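Local coordinates for protein putative oxidoreductase (Klebsiella pneumoniae subsp. pneumoniae MGH 78578, PDB 3E82) that probably acts as a nucleotide-dependent oxidoreductase of the Gfo/Idh/MocA family, with a Rossmann-type domain expected to bind NAD(P), at residues S153-R157 with G237-F241; N212-H216 with L228-M232; S249-A255 with D276-I282; D256-S260 with Q296-R300. One frame throughout, in Å; residues are numbered along the deposited sequence.

Interaction 1 (S153-R157 with G237-F241); sequences SHFDR and GSSRF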
loop_
_atom_site.group_PDB
_atom_site.type_symbol
_atom_site.label_atom_id
_atom_site.label_comp_id
_atom_site.label_asym_id
_atom_site.label_seq_id
_atom_site.Cartn_x
_atom_site.Cartn_y
_atom_site.Cartn_z
ATOM N N SER B 153 -1.102 -3.701 7.120
ATOM C CA SER B 153 -1.347 -5.103 7.452
ATOM C C SER B 153 -1.675 -5.890 6.189
ATOM O O SER B 153 -2.551 -5.494 5.406
ATOM C CB SER B 153 -2.507 -5.190 8.456
ATOM O OG SER B 153 -2.810 -6.527 8.794
ATOM N N HIS B 154 -0.981 -7.010 6.002
ATOM C CA HIS B 154 -1.160 -7.847 4.818
ATOM C C HIS B 154 -1.534 -9.302 5.057
ATOM O O HIS B 154 -1.175 -9.909 6.067
ATOM C CB HIS B 154 0.133 -7.922 3.988
ATOM C CG HIS B 154 0.487 -6.667 3.259
ATOM N ND1 HIS B 154 0.870 -6.671 1.935
ATOM C CD2 HIS B 154 0.558 -5.380 3.669
ATOM C CE1 HIS B 154 1.160 -5.438 1.559
ATOM N NE2 HIS B 154 0.980 -4.636 2.593
ATOM N N PHE B 155 -2.258 -9.845 4.089
ATOM C CA PHE B 155 -2.576 -11.260 4.055
ATOM C C PHE B 155 -2.289 -11.570 2.599
ATOM O O PHE B 155 -3.059 -11.197 1.722
ATOM C CB PHE B 155 -4.033 -11.604 4.314
ATOM C CG PHE B 155 -4.301 -13.070 4.135
ATOM C CD1 PHE B 155 -4.060 -13.963 5.173
ATOM C CD2 PHE B 155 -4.647 -13.578 2.883
ATOM C CE1 PHE B 155 -4.148 -15.336 4.970
ATOM C CE2 PHE B 155 -4.736 -14.956 2.671
ATOM C CZ PHE B 155 -4.485 -15.833 3.717
ATOM N N ASP B 156 -1.170 -12.229 2.337
ATOM C CA ASP B 156 -0.801 -12.543 0.966
ATOM C C ASP B 156 -0.283 -13.964 0.855
ATOM O O ASP B 156 0.326 -14.497 1.780
ATOM C CB ASP B 156 0.286 -11.577 0.462
ATOM C CG ASP B 156 -0.142 -10.107 0.521
ATOM O OD1 ASP B 156 -1.364 -9.839 0.495
ATOM O OD2 ASP B 156 0.741 -9.214 0.578
ATOM N N ARG B 157 -0.540 -14.581 -0.285
ATOM C CA ARG B 157 -0.061 -15.927 -0.543
ATOM C C ARG B 157 0.144 -16.063 -2.046
ATOM O O ARG B 157 -0.253 -15.182 -2.813
ATOM C CB ARG B 157 -1.048 -16.963 0.022
ATOM C CG ARG B 157 -1.054 -16.912 1.551
ATOM C CD ARG B 157 -1.784 -18.039 2.268
ATOM N NE ARG B 157 -1.751 -17.780 3.713
ATOM C CZ ARG B 157 -2.320 -18.545 4.644
ATOM N NH1 ARG B 157 -2.982 -19.646 4.303
ATOM N NH2 ARG B 157 -2.229 -18.207 5.928
ATOM N N GLY B 237 8.363 -11.190 -0.834
ATOM C CA GLY B 237 8.607 -9.762 -0.730
ATOM C C GLY B 237 7.736 -8.913 0.184
ATOM O O GLY B 237 8.080 -7.760 0.450
ATOM N N SER B 238 6.617 -9.446 0.670
ATOM C CA SER B 238 5.758 -8.649 1.546
ATOM C C SER B 238 5.905 -9.018 3.022
ATOM O O SER B 238 6.420 -10.086 3.366
ATOM C CB SER B 238 4.296 -8.781 1.119
ATOM O OG SER B 238 3.883 -10.131 1.179
ATOM N N SER B 239 5.458 -8.121 3.893
ATOM C CA SER B 239 5.530 -8.338 5.331
ATOM C C SER B 239 4.130 -8.349 5.922
ATOM O O SER B 239 3.256 -7.603 5.479
ATOM C CB SER B 239 6.338 -7.228 6.006
ATOM O OG SER B 239 7.634 -7.129 5.452
ATOM N N ARG B 240 3.940 -9.194 6.931
ATOM C CA ARG B 240 2.664 -9.333 7.614
ATOM C C ARG B 240 2.186 -7.978 8.110
ATOM O O ARG B 240 1.020 -7.629 7.946
ATOM C CB ARG B 240 2.810 -10.283 8.807
ATOM C CG ARG B 240 1.552 -10.393 9.658
ATOM C CD ARG B 240 0.393 -10.989 8.878
ATOM N NE ARG B 240 -0.832 -10.997 9.676
ATOM C CZ ARG B 240 -1.650 -9.955 9.810
ATOM N NH1 ARG B 240 -1.384 -8.809 9.192
ATOM N NH2 ARG B 240 -2.729 -10.057 10.579
ATOM N N PHE B 241 3.101 -7.240 8.737
ATOM C CA PHE B 241 2.832 -5.909 9.281
ATOM C C PHE B 241 4.009 -4.985 8.985
ATOM O O PHE B 241 5.166 -5.402 9.024
ATOM C CB PHE B 241 2.667 -5.947 10.806
ATOM C CG PHE B 241 1.346 -6.499 11.283
ATOM C CD1 PHE B 241 0.173 -5.760 11.144
ATOM C CD2 PHE B 241 1.288 -7.737 11.917
ATOM C CE1 PHE B 241 -1.045 -6.245 11.638
ATOM C CE2 PHE B 241 0.075 -8.236 12.416
ATOM C CZ PHE B 241 -1.094 -7.482 12.274
#
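The guanidinium of Arg240 takes Ser153 OG at its edge, while Phe241 lies over one of its faces, CE2 3.5 Å above the guanidinium plane and over its centre. The bond from Arg240 NH1 to Ser153 OG is 2.7 Å long and only 8° out of the guanidinium plane, so edge and face are used at once. A bend at chi2 (64°) folds the Arg240 chain back toward the strand, although its CB points away from it. Ser153 suits a tight place: its small hydroxyl, OG, also packs on Phe241 CE1 at 3.4 Å. The His154 ring meets Asp156 OD2 in its own plane through ND1 (2.9 Å), and its NE2 is bonded to Glu152, so acids at both nitrogens hold the ring's rotation. Ser238 OG adds a weak bond of 3.3 Å to Asp156 OD2. Between the backbones, His154 N donates to Arg240 O at 2.9 Å, and Ser153 and Phe241 form an antiparallel non-hydrogen-bonded pair. Helix 176-192 packs on Ser153, Arg240 and Phe241, and its Gln187 is hydrogen-bonded to Arg240 NH2. Arg240 and Phe241 together face Lys252, a classic beta bulge at the start of strand 241-245 in the mixed sheet of the C-terminal domain.

Interaction 2 (N212-H216 with L228-M232); sequences NDWAH and LHCSM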
loop_
_atom_site.group_PDB
_atom_site.type_symbol
_atom_site.label_atom_id
_atom_site.label_comp_id
_atom_site.label_asym_id
_atom_site.label_seq_id
_atom_site.Cartn_x
_atom_site.Cartn_y
_atom_site.Cartn_z
ATOM N N ASN B 212 -12.735 -11.857 -6.616
ATOM C CA ASN B 212 -11.642 -10.936 -6.313
ATOM C C ASN B 212 -10.513 -11.658 -5.590
ATOM O O ASN B 212 -10.753 -12.461 -4.686
ATOM C CB ASN B 212 -12.146 -9.723 -5.495
ATOM C CG ASN B 212 -12.444 -10.044 -4.023
ATOM O OD1 ASN B 212 -11.532 -10.196 -3.209
ATOM N ND2 ASN B 212 -13.731 -10.120 -3.677
ATOM N N ASP B 213 -9.281 -11.397 -6.019
ATOM C CA ASP B 213 -8.098 -12.009 -5.416
ATOM C C ASP B 213 -7.053 -10.942 -5.088
ATOM O O ASP B 213 -5.895 -11.251 -4.821
ATOM C CB ASP B 213 -7.482 -13.052 -6.361
ATOM C CG ASP B 213 -7.266 -12.513 -7.765
ATOM O OD1 ASP B 213 -7.105 -11.283 -7.927
ATOM O OD2 ASP B 213 -7.244 -13.323 -8.712
ATOM N N TRP B 214 -7.476 -9.685 -5.128
ATOM C CA TRP B 214 -6.600 -8.564 -4.823
ATOM C C TRP B 214 -7.484 -7.510 -4.180
ATOM O O TRP B 214 -8.458 -7.053 -4.779
ATOM C CB TRP B 214 -5.980 -8.008 -6.104
ATOM C CG TRP B 214 -4.918 -6.952 -5.896
ATOM C CD1 TRP B 214 -3.562 -7.150 -5.821
ATOM C CD2 TRP B 214 -5.119 -5.535 -5.842
ATOM N NE1 TRP B 214 -2.912 -5.944 -5.736
ATOM C CE2 TRP B 214 -3.841 -4.935 -5.747
ATOM C CE3 TRP B 214 -6.253 -4.712 -5.868
ATOM C CZ2 TRP B 214 -3.667 -3.550 -5.681
ATOM C CZ3 TRP B 214 -6.081 -3.333 -5.801
ATOM C CH2 TRP B 214 -4.795 -2.768 -5.709
ATOM N N ALA B 215 -7.154 -7.137 -2.953
ATOM C CA ALA B 215 -7.935 -6.134 -2.252
ATOM C C ALA B 215 -6.984 -5.179 -1.568
ATOM O O ALA B 215 -6.133 -5.580 -0.773
ATOM C CB ALA B 215 -8.853 -6.790 -1.237
ATOM N N HIS B 216 -7.137 -3.910 -1.898
ATOM C CA HIS B 216 -6.304 -2.876 -1.335
ATOM C C HIS B 216 -7.244 -1.844 -0.742
ATOM O O HIS B 216 -7.887 -1.085 -1.469
ATOM C CB HIS B 216 -5.450 -2.271 -2.439
ATOM C CG HIS B 216 -4.321 -1.448 -1.924
ATOM N ND1 HIS B 216 -4.324 -0.074 -1.977
ATOM C CD2 HIS B 216 -3.191 -1.800 -1.272
ATOM C CE1 HIS B 216 -3.245 0.386 -1.374
ATOM N NE2 HIS B 216 -2.539 -0.640 -0.937
ATOM N N LEU B 228 -4.807 -1.948 4.456
ATOM C CA LEU B 228 -5.069 -3.376 4.604
ATOM C C LEU B 228 -4.967 -3.940 3.199
ATOM O O LEU B 228 -5.632 -3.451 2.283
ATOM C CB LEU B 228 -6.471 -3.595 5.175
ATOM C CG LEU B 228 -6.813 -2.833 6.463
ATOM C CD1 LEU B 228 -8.213 -3.245 6.930
ATOM C CD2 LEU B 228 -5.784 -3.132 7.557
ATOM N N HIS B 229 -4.134 -4.961 3.021
ATOM C CA HIS B 229 -3.921 -5.525 1.690
ATOM C C HIS B 229 -3.987 -7.050 1.642
ATOM O O HIS B 229 -3.336 -7.734 2.428
ATOM C CB HIS B 229 -2.560 -5.056 1.155
ATOM C CG HIS B 229 -2.311 -5.412 -0.279
ATOM N ND1 HIS B 229 -2.717 -4.612 -1.326
ATOM C CD2 HIS B 229 -1.748 -6.510 -0.841
ATOM C CE1 HIS B 229 -2.418 -5.201 -2.471
ATOM N NE2 HIS B 229 -1.829 -6.354 -2.204
ATOM N N CYS B 230 -4.773 -7.557 0.695
ATOM C CA CYS B 230 -4.955 -8.995 0.479
ATOM C C CYS B 230 -4.636 -9.343 -0.976
ATOM O O CYS B 230 -5.033 -8.620 -1.886
ATOM C CB CYS B 230 -6.411 -9.395 0.751
ATOM S SG CYS B 230 -6.982 -9.114 2.416
ATOM N N SER B 231 -3.924 -10.445 -1.196
ATOM C CA SER B 231 -3.614 -10.877 -2.561
ATOM C C SER B 231 -3.267 -12.357 -2.639
ATOM O O SER B 231 -2.620 -12.885 -1.751
ATOM C CB SER B 231 -2.446 -10.078 -3.151
ATOM O OG SER B 231 -2.146 -10.557 -4.457
HETATM N N MSE B 232 -3.696 -13.013 -3.710
HETATM C CA MSE B 232 -3.412 -14.429 -3.913
HETATM C C MSE B 232 -2.186 -14.610 -4.812
HETATM O O MSE B 232 -1.804 -15.735 -5.134
HETATM C CB MSE B 232 -4.618 -15.125 -4.553
HETATM C CG MSE B 232 -5.856 -15.134 -3.672
HETATM SE SE MSE B 232 -5.529 -16.143 -2.057
HETATM C CE MSE B 232 -6.634 -17.694 -2.450
HETATM O O HOH W 1 -4.233 -10.997 -7.230
#
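Trp214, Ala215 and His216 run antiparallel to Ser231, Cys230 and His229, with axes 4.6 Å apart, and the hydrogen-bonded pair Ala215-Cys230 is closed by two backbone bonds, Ala215 N to Cys230 O and Cys230 N to Ala215 O, both 2.8 Å. Beyond the strand end, Met232 N donates to Asp213 O at 3.0 Å. On one face, Ala215 CB and Cys230 CB touch at 4.1 Å; both side chains are small, and Cys230 also packs on Leu176 and Leu184 of helix 176-192. The other face carries Trp214, His216 and His229, with Ser231 beside them. His229, with CG trans to its backbone N (chi1 -172°), directs its ring edge at the face of Trp214 in a T-shaped pair, planes at 86°, His229 CE1 lying 3.4 Å from Trp214 NE1. The second subunit packs on this side: its His216 meets His216, and its His150 meets Trp214 and His229. Asp213 has its carboxylate held by Arg206 and Leu205 N, while its CB packs on selenomethionine Met232. Asp213 and Trp214 both face Ala203, a classic beta bulge. The whole is a beta hairpin of strands 214-220 and 225-231, whose aromatic cluster forms part of the dimer interface.

Interaction 3 (S249-A255 with D276-I282); sequences SVIKARA and DDDPLVI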
loop_
_atom_site.group_PDB
_atom_site.type_symbol
_atom_site.label_atom_id
_atom_site.label_comp_id
_atom_site.label_asym_id
_atom_site.label_seq_id
_atom_site.Cartn_x
_atom_site.Cartn_y
_atom_site.Cartn_z
ATOM N N SER B 249 10.237 2.670 12.931
ATOM C CA SER B 249 9.406 1.711 12.211
ATOM C C SER B 249 9.583 0.309 12.768
ATOM O O SER B 249 10.559 0.016 13.464
ATOM C CB SER B 249 9.790 1.675 10.724
ATOM O OG SER B 249 9.655 2.940 10.109
ATOM N N VAL B 250 8.632 -0.558 12.448
ATOM C CA VAL B 250 8.694 -1.941 12.875
ATOM C C VAL B 250 8.054 -2.807 11.802
ATOM O O VAL B 250 6.989 -2.491 11.266
ATOM C CB VAL B 250 7.978 -2.166 14.233
ATOM C CG1 VAL B 250 6.503 -1.842 14.110
ATOM C CG2 VAL B 250 8.175 -3.607 14.690
ATOM N N ILE B 251 8.736 -3.891 11.465
ATOM C CA ILE B 251 8.235 -4.816 10.473
ATOM C C ILE B 251 8.159 -6.202 11.088
ATOM O O ILE B 251 9.065 -6.617 11.813
ATOM C CB ILE B 251 9.165 -4.899 9.225
ATOM C CG1 ILE B 251 9.101 -3.601 8.411
ATOM C CG2 ILE B 251 8.746 -6.055 8.342
ATOM C CD1 ILE B 251 9.727 -2.400 9.100
ATOM N N LYS B 252 7.057 -6.895 10.825
ATOM C CA LYS B 252 6.885 -8.271 11.275
ATOM C C LYS B 252 6.745 -8.991 9.946
ATOM O O LYS B 252 5.731 -8.874 9.260
ATOM C CB LYS B 252 5.616 -8.452 12.115
ATOM C CG LYS B 252 5.388 -9.911 12.569
ATOM C CD LYS B 252 6.547 -10.426 13.435
ATOM C CE LYS B 252 6.259 -11.798 14.058
ATOM N NZ LYS B 252 6.042 -12.872 13.020
ATOM N N ALA B 253 7.785 -9.712 9.569
ATOM C CA ALA B 253 7.809 -10.415 8.302
ATOM C C ALA B 253 6.783 -11.527 8.140
ATOM O O ALA B 253 5.950 -11.490 7.229
ATOM C CB ALA B 253 9.211 -10.973 8.065
ATOM N N ARG B 254 6.849 -12.507 9.037
ATOM C CA ARG B 254 6.000 -13.692 8.988
ATOM C C ARG B 254 4.705 -13.624 9.807
ATOM O O ARG B 254 4.606 -12.890 10.784
ATOM C CB ARG B 254 6.843 -14.900 9.428
ATOM C CG ARG B 254 6.215 -16.266 9.178
ATOM C CD ARG B 254 7.118 -17.394 9.686
ATOM N NE ARG B 254 7.455 -17.200 11.093
ATOM C CZ ARG B 254 8.312 -17.947 11.784
ATOM N NH1 ARG B 254 8.940 -18.964 11.205
ATOM N NH2 ARG B 254 8.549 -17.669 13.059
ATOM N N ALA B 255 3.711 -14.410 9.401
ATOM C CA ALA B 255 2.427 -14.439 10.090
ATOM C C ALA B 255 2.402 -15.445 11.234
ATOM O O ALA B 255 3.228 -16.355 11.297
ATOM C CB ALA B 255 1.315 -14.765 9.102
ATOM N N ASP B 276 6.438 -18.028 18.201
ATOM C CA ASP B 276 6.813 -17.306 16.995
ATOM C C ASP B 276 8.266 -16.847 17.101
ATOM O O ASP B 276 8.565 -15.849 17.758
ATOM C CB ASP B 276 5.898 -16.095 16.819
ATOM C CG ASP B 276 5.980 -15.501 15.430
ATOM O OD1 ASP B 276 6.973 -15.775 14.718
ATOM O OD2 ASP B 276 5.052 -14.753 15.058
ATOM N N ASP B 277 9.165 -17.572 16.443
ATOM C CA ASP B 277 10.579 -17.227 16.486
ATOM C C ASP B 277 11.003 -16.256 15.375
ATOM O O ASP B 277 12.186 -16.133 15.059
ATOM C CB ASP B 277 11.429 -18.502 16.454
ATOM C CG ASP B 277 11.287 -19.266 15.160
ATOM O OD1 ASP B 277 10.357 -18.959 14.385
ATOM O OD2 ASP B 277 12.104 -20.183 14.921
ATOM N N ASP B 278 10.023 -15.579 14.778
ATOM C CA ASP B 278 10.290 -14.578 13.749
ATOM C C ASP B 278 10.162 -13.291 14.545
ATOM O O ASP B 278 9.068 -12.897 14.939
ATOM C CB ASP B 278 9.241 -14.620 12.636
ATOM C CG ASP B 278 9.440 -13.515 11.604
ATOM O OD1 ASP B 278 10.510 -13.490 10.959
ATOM O OD2 ASP B 278 8.533 -12.670 11.435
ATOM N N PRO B 279 11.287 -12.617 14.793
ATOM C CA PRO B 279 11.248 -11.384 15.568
ATOM C C PRO B 279 10.707 -10.147 14.885
ATOM O O PRO B 279 10.580 -10.082 13.664
ATOM C CB PRO B 279 12.701 -11.206 15.970
ATOM C CG PRO B 279 13.402 -11.630 14.728
ATOM C CD PRO B 279 12.657 -12.894 14.325
ATOM N N LEU B 280 10.380 -9.171 15.714
ATOM C CA LEU B 280 9.912 -7.891 15.241
ATOM C C LEU B 280 11.219 -7.182 14.895
ATOM O O LEU B 280 12.180 -7.246 15.671
ATOM C CB LEU B 280 9.195 -7.160 16.375
ATOM C CG LEU B 280 7.892 -7.793 16.884
ATOM C CD1 LEU B 280 7.774 -7.590 18.393
ATOM C CD2 LEU B 280 6.698 -7.182 16.152
ATOM N N VAL B 281 11.278 -6.553 13.726
ATOM C CA VAL B 281 12.479 -5.822 13.327
ATOM C C VAL B 281 12.155 -4.330 13.456
ATOM O O VAL B 281 11.290 -3.802 12.749
ATOM C CB VAL B 281 12.896 -6.171 11.873
ATOM C CG1 VAL B 281 14.132 -5.387 11.481
ATOM C CG2 VAL B 281 13.172 -7.667 11.755
ATOM N N ILE B 282 12.843 -3.663 14.378
ATOM C CA ILE B 282 12.613 -2.249 14.652
ATOM C C ILE B 282 13.724 -1.328 14.154
ATOM O O ILE B 282 14.908 -1.600 14.360
ATOM C CB ILE B 282 12.450 -2.014 16.169
ATOM C CG1 ILE B 282 11.303 -2.866 16.710
ATOM C CG2 ILE B 282 12.218 -0.535 16.450
ATOM C CD1 ILE B 282 11.180 -2.840 18.233
HETATM O O HOH W 2 5.540 -16.114 12.275
#
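Lys252 and Arg254 meet Asp276, Asp277 and Asp278 in a salt-bridge network just past the paired part of two neighbouring antiparallel strands, 248-252 and 280-284 of the mixed sheet. The backbone part is regular: Ile251 and Val281 form a hydrogen-bonded pair, Ile251 N to Val281 O and Val281 N to Ile251 O, both 2.9 Å, and Val250 faces Ile282 as the next, non-hydrogen-bonded pair. Apolar packing follows from that register, the branched Val250 setting CG2 against Ile282 CG1 at 3.8 Å, on the side where Val250 and Leu280 touch Ile136 of helix 131-142. The charged part needs long, flexible donors. Bends at chi2 and chi4 carry Lys252 NZ between Asp276 OD2 (2.9 Å) and Asp278 OD2 (3.0 Å), the latter through its anti lone pair; the same ammonium also donates to Arg254 O. Arg254 NH2 reaches Asp277 OD1 at 2.6 Å, the two flat groups being nearly coplanar (14°), and Asp276 OD1 as well. Among the hydrogen bonds that shape the turn, Asp278 N donates to Asp276 OD1, an Asx turn, and Ser131 OG is hydrogen-bonded to Asp276 OD2. Asp278 OD2 is gripped a second time by Arg254 N, which approaches at 2.9 Å from above the carboxylate plane, 51° out of it.

Interaction 4 (D256-S260 with Q296-R300); sequences DQQES and QGDQR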
loop_
_atom_site.group_PDB
_atom_site.type_symbol
_atom_site.label_atom_id
_atom_site.label_comp_id
_atom_site.label_asym_id
_atom_site.label_seq_id
_atom_site.Cartn_x
_atom_site.Cartn_y
_atom_site.Cartn_z
ATOM N N ASP B 256 1.448 -15.260 12.140
ATOM C CA ASP B 256 1.247 -16.150 13.276
ATOM C C ASP B 256 1.087 -17.574 12.716
ATOM O O ASP B 256 0.558 -17.749 11.620
ATOM C CB ASP B 256 -0.021 -15.711 14.027
ATOM C CG ASP B 256 -0.468 -16.714 15.063
ATOM O OD1 ASP B 256 -0.127 -16.555 16.257
ATOM O OD2 ASP B 256 -1.160 -17.672 14.671
ATOM N N GLN B 257 1.535 -18.584 13.460
ATOM C CA GLN B 257 1.451 -19.972 12.989
ATOM C C GLN B 257 0.397 -20.861 13.660
ATOM O O GLN B 257 0.400 -22.077 13.450
ATOM C CB GLN B 257 2.813 -20.675 13.135
ATOM C CG GLN B 257 3.248 -20.884 14.591
ATOM C CD GLN B 257 4.252 -22.027 14.785
ATOM O OE1 GLN B 257 4.941 -22.087 15.808
ATOM N NE2 GLN B 257 4.325 -22.939 13.815
ATOM N N GLN B 258 -0.494 -20.284 14.458
ATOM C CA GLN B 258 -1.500 -21.104 15.128
ATOM C C GLN B 258 -2.359 -21.886 14.148
ATOM O O GLN B 258 -2.622 -23.070 14.361
ATOM C CB GLN B 258 -2.408 -20.253 16.016
ATOM C CG GLN B 258 -1.704 -19.637 17.193
ATOM C CD GLN B 258 -2.616 -18.740 17.988
ATOM O OE1 GLN B 258 -3.590 -19.199 18.595
ATOM N NE2 GLN B 258 -2.322 -17.449 17.981
ATOM N N GLU B 259 -2.798 -21.236 13.075
ATOM C CA GLU B 259 -3.631 -21.929 12.103
ATOM C C GLU B 259 -2.916 -23.150 11.524
ATOM O O GLU B 259 -3.500 -24.232 11.443
ATOM C CB GLU B 259 -4.056 -20.993 10.969
ATOM C CG GLU B 259 -5.061 -21.647 10.021
ATOM C CD GLU B 259 -5.433 -20.775 8.834
ATOM O OE1 GLU B 259 -4.545 -20.483 8.001
ATOM O OE2 GLU B 259 -6.618 -20.388 8.733
ATOM N N SER B 260 -1.656 -22.980 11.127
ATOM C CA SER B 260 -0.884 -24.087 10.562
ATOM C C SER B 260 -0.729 -25.184 11.596
ATOM O O SER B 260 -0.775 -26.373 11.269
ATOM C CB SER B 260 0.501 -23.617 10.124
ATOM O OG SER B 260 0.390 -22.550 9.207
ATOM N N GLN B 296 4.257 -14.826 22.451
ATOM C CA GLN B 296 3.554 -16.037 22.055
ATOM C C GLN B 296 2.113 -15.670 21.756
ATOM O O GLN B 296 1.544 -14.792 22.406
ATOM C CB GLN B 296 3.578 -17.073 23.186
ATOM C CG GLN B 296 2.997 -18.438 22.793
ATOM C CD GLN B 296 2.091 -19.045 23.871
ATOM O OE1 GLN B 296 2.354 -18.918 25.065
ATOM N NE2 GLN B 296 1.028 -19.721 23.443
ATOM N N GLY B 297 1.528 -16.330 20.766
ATOM C CA GLY B 297 0.138 -16.065 20.438
ATOM C C GLY B 297 -0.729 -17.182 20.996
ATOM O O GLY B 297 -0.248 -18.301 21.169
ATOM N N ASP B 298 -1.992 -16.891 21.304
ATOM C CA ASP B 298 -2.888 -17.927 21.815
ATOM C C ASP B 298 -4.364 -17.570 21.709
ATOM O O ASP B 298 -4.922 -16.912 22.585
ATOM C CB ASP B 298 -2.549 -18.268 23.264
ATOM C CG ASP B 298 -3.418 -19.390 23.813
ATOM O OD1 ASP B 298 -4.004 -20.142 22.998
ATOM O OD2 ASP B 298 -3.503 -19.522 25.055
ATOM N N GLN B 299 -5.004 -18.026 20.640
ATOM C CA GLN B 299 -6.416 -17.736 20.448
ATOM C C GLN B 299 -7.332 -18.416 21.480
ATOM O O GLN B 299 -8.529 -18.146 21.521
ATOM C CB GLN B 299 -6.846 -18.096 19.016
ATOM C CG GLN B 299 -6.741 -19.554 18.643
ATOM C CD GLN B 299 -6.981 -19.766 17.155
ATOM O OE1 GLN B 299 -8.109 -19.655 16.671
ATOM N NE2 GLN B 299 -5.910 -20.051 16.419
ATOM N N ARG B 300 -6.774 -19.286 22.320
ATOM C CA ARG B 300 -7.577 -19.930 23.355
ATOM C C ARG B 300 -8.092 -18.812 24.260
ATOM O O ARG B 300 -9.056 -18.994 25.007
ATOM C CB ARG B 300 -6.732 -20.919 24.183
ATOM C CG ARG B 300 -6.240 -22.137 23.420
ATOM C CD ARG B 300 -5.221 -22.961 24.221
ATOM N NE ARG B 300 -5.720 -23.325 25.547
ATOM C CZ ARG B 300 -5.380 -22.712 26.677
ATOM N NH1 ARG B 300 -4.525 -21.693 26.653
ATOM N NH2 ARG B 300 -5.901 -23.115 27.835
#
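Gln258, with CG trans to its carbonyl carbon (chi1 -66°) and an extended chain beyond it (chi2 176°), stretches from the first turn of helix 258-263 until its amide meets the backbone of 297-299. Gln299 has CG between its own N and C (chi1 63°), which turns its chain back alongside Gln258, so that the two side chains run past each other in opposite directions. The amide oxygen does most of the work: Gln258 OE1 accepts Gln299 N at 2.7 Å, in the carbonyl plane and on a lone pair. Gln258 OE1 also receives Gln299 NE2 at 3.3 Å, from above that plane. Glutamine suits the place because the other half of its amide can donate: Gln258 NE2 donates a hydrogen bond to Asp256 OD1 at 2.9 Å, which fixes the rotation of the amide. Asp256 OD2 in turn accepts Gln258 N at 2.7 Å, an Asx turn just before the helix, and Ser131 N is a further donor to OD1. Gly297 fits since any CB would collide with Asp256 OD1 and Gln258 NE2. The remote oxygen of Gln299 is taken by Asn126, and Trp273 donates to Asp298 OD1. Asp298 OD1 also accepts Arg300 N at 3.0 Å, while Arg300 NH1 forms a salt bridge to Asp298 OD2. The arrangement is thus a buried polar junction between two helix N-termini, each preceded by an aspartate that accepts from the backbone two residues on.

How the interactions relate
All four contacts lie in the C-terminal alpha/beta domain, and interactions 1, 2 and 3 share its mixed eight-stranded sheet. Interaction 2 is nested in the chain loop closed by interaction 1, centres about 10 Å apart, and strands 148-156 and 225-231 join them by backbone bonds of Ser153 and Phe155 with His229. Interaction 3 follows in the chain, its centre about 11 Å from that of interaction 1, where Phe241 pairs with Lys252. Interactions 3 and 4 have alternating segments, centres about 15 Å apart, and lead from strands 248-252 and 280-284 to helix 258-263. Interactions 2 and 3 reach the second subunit, so the domain meets it through its sheet, and meets helix 17-28 of the probable nucleotide-binding domain through interaction 4.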